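Local coordinates for protein ammonium transporter (Kuenenia stuttgartiensis, PDB 6EU6) that probably senses ammonium outside the cell through its ammonium-transporter domain and signals its presence across the membrane, as the membrane part of a sensor histidine kinase, at residues 57-62 / 79-84; 113-118 / 179-184. All coordinates share one frame; numbering follows the deposited sequence.

Contact 1. Residues 57-62 / 79-84; sequences VFFSVG and LFFAND
Phe81 N meets two carbonyls of the helix at once. Its bond to Ser60 O is 3.1 Å long, and the N-H comes from above the carbonyl plane, 37° out of it. The second bond, from Phe81 N to Phe59 O at 3.2 Å, is weak. Phe59 O also accepts from a water, which donates its other hydrogen to Leu79 O. Ser60 O also lies 4.0 Å above the plane of the Phe81 ring, over its centre. Ser60 OG has its polar partner one turn back, at Leu56 O. Helix 40-67 widens here into a pi-type turn at 58-62, before its end, and Val57 O accepts from both Val61 N and Gly62 N. The loop before helix 93-114 docks there. Phe59 has its CG anti to the backbone N (chi1 172°), which brings a ring face under Phe81 CA in a CH-pi contact, 4.2 Å from CA to the centroid. The Phe59 and Phe81 side chains cross at about a right angle. Cutting Phe59 back to an alanine is likely to open a gap beneath Phe81 CA and beside Ala82 CB. At the Phe80 ring, Val61 O lies in plane at the edge, 3.6 Å from Phe80 CE1.

Contact 2. Residues 113-118 / 179-184; sequences GAIAER and MAAAIM
Ala181 and Ala182 receive Ile115, whose CG2 branch does the touching. Within 179-184, the helix runs past the turn that follows helix 93-114. At Ala181, CB points toward the turn and lies 3.6 Å from Ile115 CG2. Ile115 CG2 also sits over the backbone, 3.5 Å from Ala181 C, and reaches on to Ala182 N. Ile115 has CG2 anti to its own carbonyl carbon, and CG1 takes the place between N and C (chi1 61°). Ala182 comes next. Its CB is 4.0 Å from Ala114 O and also near Arg118 NH2. Ala182 O lies 3.9 Å from Arg118 NH2, and a water bridges the two, donating to Ala182 O at 2.8 Å and accepting a weak bond from NH2. Arg118 bends at chi2 (-69°) and folds back over its own turn. There Arg118 NH1 bonds Ala116 O at 3.1 Å, in the guanidinium plane, and Ala114 O at 3.0 Å, tilted from it. NE bonds Gly186 O, and NH2 bonds Asp317 O. Farther on, Ile183 faces away and touches a bound detergent. The small alanines let the helix pack closely on a turn held by Arg118, within the helical bundle of the ammonium transporter family.

From the N terminus, the chain passes helix 2-34 and then enters helix 40-67, which carries residues 57-62. It turns through the short hairpin 70-71/75-76, and contact 1 then closes this short excursion by bringing 79-84 back to the same helix. Helix 93-114 follows, and its end opens contact 2. Some 60 residues later, after helix 121-144, helix 167-185 returns to meet that end. The two contacts lie in series, neither nested nor crossed. The centres of contact 1 and contact 2 are about 29 Å apart. Their nearest atoms are about 16 Å apart. Helix 93-114 connects them: Phe59 and Ala82 of contact 1 touch Met101 and Phe97 on it, while contact 2 joins its end to helix 167-185.

Contact 1. Residues 57-62 / 79-84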
loop_
_atom_site.group_PDB
_atom_site.type_symbol
_atom_site.label_atom_id
_atom_site.label_comp_id
_atom_site.label_asym_id
_atom_site.label_seq_id
_atom_site.Cartn_x
_atom_site.Cartn_y
_atom_site.Cartn_z
ATOM N N VAL A 57 20.596 -6.793 -12.107
ATOM C CA VAL A 57 20.871 -7.667 -13.263
ATOM C C VAL A 57 20.054 -7.187 -14.448
ATOM O O VAL A 57 20.513 -7.171 -15.590
ATOM C CB VAL A 57 20.590 -9.121 -12.894
ATOM C CG1 VAL A 57 20.594 -10.033 -14.148
ATOM C CG2 VAL A 57 21.568 -9.580 -11.859
ATOM N N PHE A 58 18.825 -6.741 -14.198
ATOM C CA PHE A 58 17.984 -6.324 -15.284
ATOM C C PHE A 58 18.458 -4.971 -15.811
ATOM O O PHE A 58 18.437 -4.758 -17.035
ATOM C CB PHE A 58 16.508 -6.212 -14.902
ATOM C CG PHE A 58 15.573 -6.099 -16.088
ATOM C CD1 PHE A 58 15.342 -7.161 -16.904
ATOM C CD2 PHE A 58 14.961 -4.938 -16.382
ATOM C CE1 PHE A 58 14.487 -7.056 -17.989
ATOM C CE2 PHE A 58 14.108 -4.811 -17.468
ATOM C CZ PHE A 58 13.845 -5.893 -18.253
ATOM N N PHE A 59 18.894 -4.077 -14.910
ATOM C CA PHE A 59 19.512 -2.829 -15.337
ATOM C C PHE A 59 20.739 -3.118 -16.227
ATOM O O PHE A 59 20.913 -2.490 -17.284
ATOM C CB PHE A 59 19.905 -1.983 -14.156
ATOM C CG PHE A 59 20.727 -0.761 -14.498
ATOM C CD1 PHE A 59 20.131 0.400 -14.941
ATOM C CD2 PHE A 59 22.086 -0.764 -14.320
ATOM C CE1 PHE A 59 20.898 1.513 -15.278
ATOM C CE2 PHE A 59 22.855 0.337 -14.648
ATOM C CZ PHE A 59 22.271 1.455 -15.147
ATOM N N SER A 60 21.561 -4.069 -15.835
ATOM C CA SER A 60 22.865 -4.224 -16.508
ATOM C C SER A 60 22.698 -4.919 -17.863
ATOM O O SER A 60 23.196 -4.429 -18.901
ATOM C CB SER A 60 23.806 -5.065 -15.653
ATOM O OG SER A 60 23.992 -4.420 -14.423
ATOM N N VAL A 61 22.084 -6.087 -17.843
ATOM C CA VAL A 61 21.933 -6.858 -19.086
ATOM C C VAL A 61 20.549 -7.221 -19.531
ATOM O O VAL A 61 20.252 -7.260 -20.767
ATOM C CB VAL A 61 22.824 -8.107 -19.087
ATOM C CG1 VAL A 61 24.233 -7.720 -18.732
ATOM C CG2 VAL A 61 22.345 -9.118 -18.123
ATOM N N GLY A 62 19.661 -7.465 -18.575
ATOM C CA GLY A 62 18.342 -7.992 -18.963
ATOM C C GLY A 62 17.559 -7.117 -19.913
ATOM O O GLY A 62 16.999 -7.581 -20.905
ATOM N N LEU A 79 21.417 -1.369 -25.438
ATOM C CA LEU A 79 20.693 -0.821 -24.286
ATOM C C LEU A 79 21.105 -1.503 -22.975
ATOM O O LEU A 79 20.419 -1.405 -21.930
ATOM C CB LEU A 79 19.211 -0.925 -24.487
ATOM C CG LEU A 79 18.637 -0.093 -25.625
ATOM C CD1 LEU A 79 17.195 -0.419 -25.906
ATOM C CD2 LEU A 79 18.795 1.379 -25.286
ATOM N N PHE A 80 22.265 -2.132 -22.993
ATOM C CA PHE A 80 22.890 -2.538 -21.755
ATOM C C PHE A 80 23.202 -1.321 -20.868
ATOM O O PHE A 80 23.645 -0.270 -21.381
ATOM C CB PHE A 80 24.140 -3.377 -22.031
ATOM C CG PHE A 80 23.868 -4.515 -22.934
ATOM C CD1 PHE A 80 22.966 -5.507 -22.539
ATOM C CD2 PHE A 80 24.453 -4.589 -24.196
ATOM C CE1 PHE A 80 22.684 -6.565 -23.352
ATOM C CE2 PHE A 80 24.159 -5.646 -25.031
ATOM C CZ PHE A 80 23.275 -6.645 -24.623
ATOM N N PHE A 81 22.940 -1.446 -19.549
ATOM C CA PHE A 81 23.173 -0.360 -18.598
ATOM C C PHE A 81 22.350 0.865 -18.973
ATOM O O PHE A 81 22.754 2.018 -18.717
ATOM C CB PHE A 81 24.652 0.011 -18.510
ATOM C CG PHE A 81 25.526 -1.147 -18.143
ATOM C CD1 PHE A 81 25.510 -1.667 -16.843
ATOM C CD2 PHE A 81 26.348 -1.732 -19.079
ATOM C CE1 PHE A 81 26.274 -2.727 -16.512
ATOM C CE2 PHE A 81 27.114 -2.791 -18.741
ATOM C CZ PHE A 81 27.098 -3.279 -17.460
ATOM N N ALA A 82 21.238 0.596 -19.652
ATOM C CA ALA A 82 20.358 1.626 -20.171
ATOM C C ALA A 82 21.077 2.580 -21.146
ATOM O O ALA A 82 20.728 3.738 -21.226
ATOM C CB ALA A 82 19.754 2.409 -19.026
ATOM N N ASN A 83 22.010 2.057 -21.924
ATOM C CA ASN A 83 22.896 2.892 -22.768
ATOM C C ASN A 83 22.088 3.600 -23.830
ATOM O O ASN A 83 21.530 2.980 -24.714
ATOM C CB ASN A 83 24.024 2.023 -23.400
ATOM C CG ASN A 83 24.980 2.829 -24.279
ATOM O OD1 ASN A 83 24.622 3.847 -24.792
ATOM N ND2 ASN A 83 26.213 2.418 -24.334
ATOM N N ASP A 84 22.064 4.927 -23.701
ATOM C CA ASP A 84 21.399 5.838 -24.579
ATOM C C ASP A 84 19.902 5.733 -24.567
ATOM O O ASP A 84 19.245 6.092 -25.540
ATOM C CB ASP A 84 21.946 5.694 -26.001
ATOM C CG ASP A 84 23.251 6.367 -26.157
ATOM O OD1 ASP A 84 23.548 7.201 -25.257
ATOM O OD2 ASP A 84 23.969 6.059 -27.156
HETATM O O HOH W 1 20.073 -3.550 -19.977
#

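Contact 2. Residues 113-118 / 179-184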
loop_
_atom_site.group_PDB
_atom_site.type_symbol
_atom_site.label_atom_id
_atom_site.label_comp_id
_atom_site.label_asym_id
_atom_site.label_seq_id
_atom_site.Cartn_x
_atom_site.Cartn_y
_atom_site.Cartn_z
ATOM N N GLY A 113 9.094 -18.921 -3.469
ATOM C CA GLY A 113 8.063 -19.650 -2.761
ATOM C C GLY A 113 8.025 -21.119 -3.124
ATOM O O GLY A 113 7.593 -21.945 -2.324
ATOM N N ALA A 114 8.425 -21.447 -4.336
ATOM C CA ALA A 114 8.416 -22.847 -4.792
ATOM C C ALA A 114 9.510 -23.670 -4.088
ATOM O O ALA A 114 9.308 -24.843 -3.750
ATOM C CB ALA A 114 8.592 -22.880 -6.265
ATOM N N ILE A 115 10.643 -23.044 -3.784
ATOM C CA ILE A 115 11.731 -23.780 -3.066
ATOM C C ILE A 115 11.952 -23.378 -1.607
ATOM O O ILE A 115 12.959 -23.719 -0.964
ATOM C CB ILE A 115 13.029 -23.726 -3.864
ATOM C CG1 ILE A 115 13.502 -22.321 -4.041
ATOM C CG2 ILE A 115 12.798 -24.412 -5.226
ATOM C CD1 ILE A 115 14.884 -22.191 -4.674
ATOM N N ALA A 116 10.975 -22.681 -1.044
ATOM C CA ALA A 116 11.055 -22.288 0.336
ATOM C C ALA A 116 11.195 -23.476 1.304
ATOM O O ALA A 116 10.724 -24.623 1.037
ATOM C CB ALA A 116 9.828 -21.477 0.724
ATOM N N GLU A 117 11.792 -23.176 2.464
ATOM C CA GLU A 117 11.804 -24.120 3.620
ATOM C C GLU A 117 12.920 -25.167 3.598
ATOM O O GLU A 117 13.270 -25.642 4.663
ATOM C CB GLU A 117 10.421 -24.822 3.900
ATOM C CG GLU A 117 9.229 -23.858 3.786
ATOM C CD GLU A 117 8.221 -24.054 4.886
ATOM O OE1 GLU A 117 8.134 -23.247 5.825
ATOM O OE2 GLU A 117 7.505 -25.044 4.810
ATOM N N ARG A 118 13.522 -25.435 2.442
ATOM C CA ARG A 118 14.551 -26.478 2.385
ATOM C C ARG A 118 15.662 -26.236 1.391
ATOM O O ARG A 118 16.673 -26.921 1.430
ATOM C CB ARG A 118 13.928 -27.851 2.213
ATOM C CG ARG A 118 13.545 -28.235 0.766
ATOM C CD ARG A 118 12.369 -27.429 0.220
ATOM N NE ARG A 118 11.811 -28.027 -0.999
ATOM C CZ ARG A 118 10.840 -27.540 -1.751
ATOM N NH1 ARG A 118 10.205 -26.431 -1.382
ATOM N NH2 ARG A 118 10.469 -28.157 -2.852
ATOM N N MET A 179 9.424 -24.476 -11.174
ATOM C CA MET A 179 9.120 -25.896 -11.149
ATOM C C MET A 179 10.412 -26.761 -11.266
ATOM O O MET A 179 10.552 -27.764 -10.544
ATOM C CB MET A 179 8.190 -26.287 -12.286
ATOM C CG MET A 179 7.910 -27.771 -12.298
ATOM S SD MET A 179 6.624 -28.107 -13.518
ATOM C CE MET A 179 7.574 -28.497 -14.915
ATOM N N ALA A 180 11.320 -26.365 -12.158
ATOM C CA ALA A 180 12.608 -27.014 -12.205
ATOM C C ALA A 180 13.342 -26.936 -10.901
ATOM O O ALA A 180 13.984 -27.900 -10.438
ATOM C CB ALA A 180 13.468 -26.411 -13.314
ATOM N N ALA A 181 13.350 -25.746 -10.319
ATOM C CA ALA A 181 14.033 -25.599 -9.035
ATOM C C ALA A 181 13.398 -26.511 -7.926
ATOM O O ALA A 181 14.130 -27.177 -7.162
ATOM C CB ALA A 181 14.050 -24.126 -8.622
ATOM N N ALA A 182 12.056 -26.596 -7.864
ATOM C CA ALA A 182 11.431 -27.406 -6.867
ATOM C C ALA A 182 11.800 -28.911 -7.051
ATOM O O ALA A 182 11.914 -29.680 -6.084
ATOM C CB ALA A 182 9.924 -27.255 -6.908
ATOM N N ILE A 183 11.911 -29.305 -8.289
ATOM C CA ILE A 183 12.269 -30.684 -8.631
ATOM C C ILE A 183 13.691 -30.998 -8.208
ATOM O O ILE A 183 13.937 -31.971 -7.551
ATOM C CB ILE A 183 12.121 -30.970 -10.143
ATOM C CG1 ILE A 183 10.650 -31.157 -10.454
ATOM C CG2 ILE A 183 12.776 -32.309 -10.539
ATOM C CD1 ILE A 183 10.340 -31.166 -11.946
ATOM N N MET A 184 14.627 -30.160 -8.583
ATOM C CA MET A 184 16.007 -30.381 -8.264
ATOM C C MET A 184 16.281 -30.239 -6.786
ATOM O O MET A 184 17.164 -30.914 -6.275
ATOM C CB MET A 184 16.840 -29.423 -9.119
ATOM C CG MET A 184 16.740 -29.731 -10.613
ATOM S SD MET A 184 17.347 -31.447 -10.903
ATOM C CE MET A 184 18.980 -31.221 -10.269
HETATM O O HOH W 2 9.813 -30.906 -4.649
#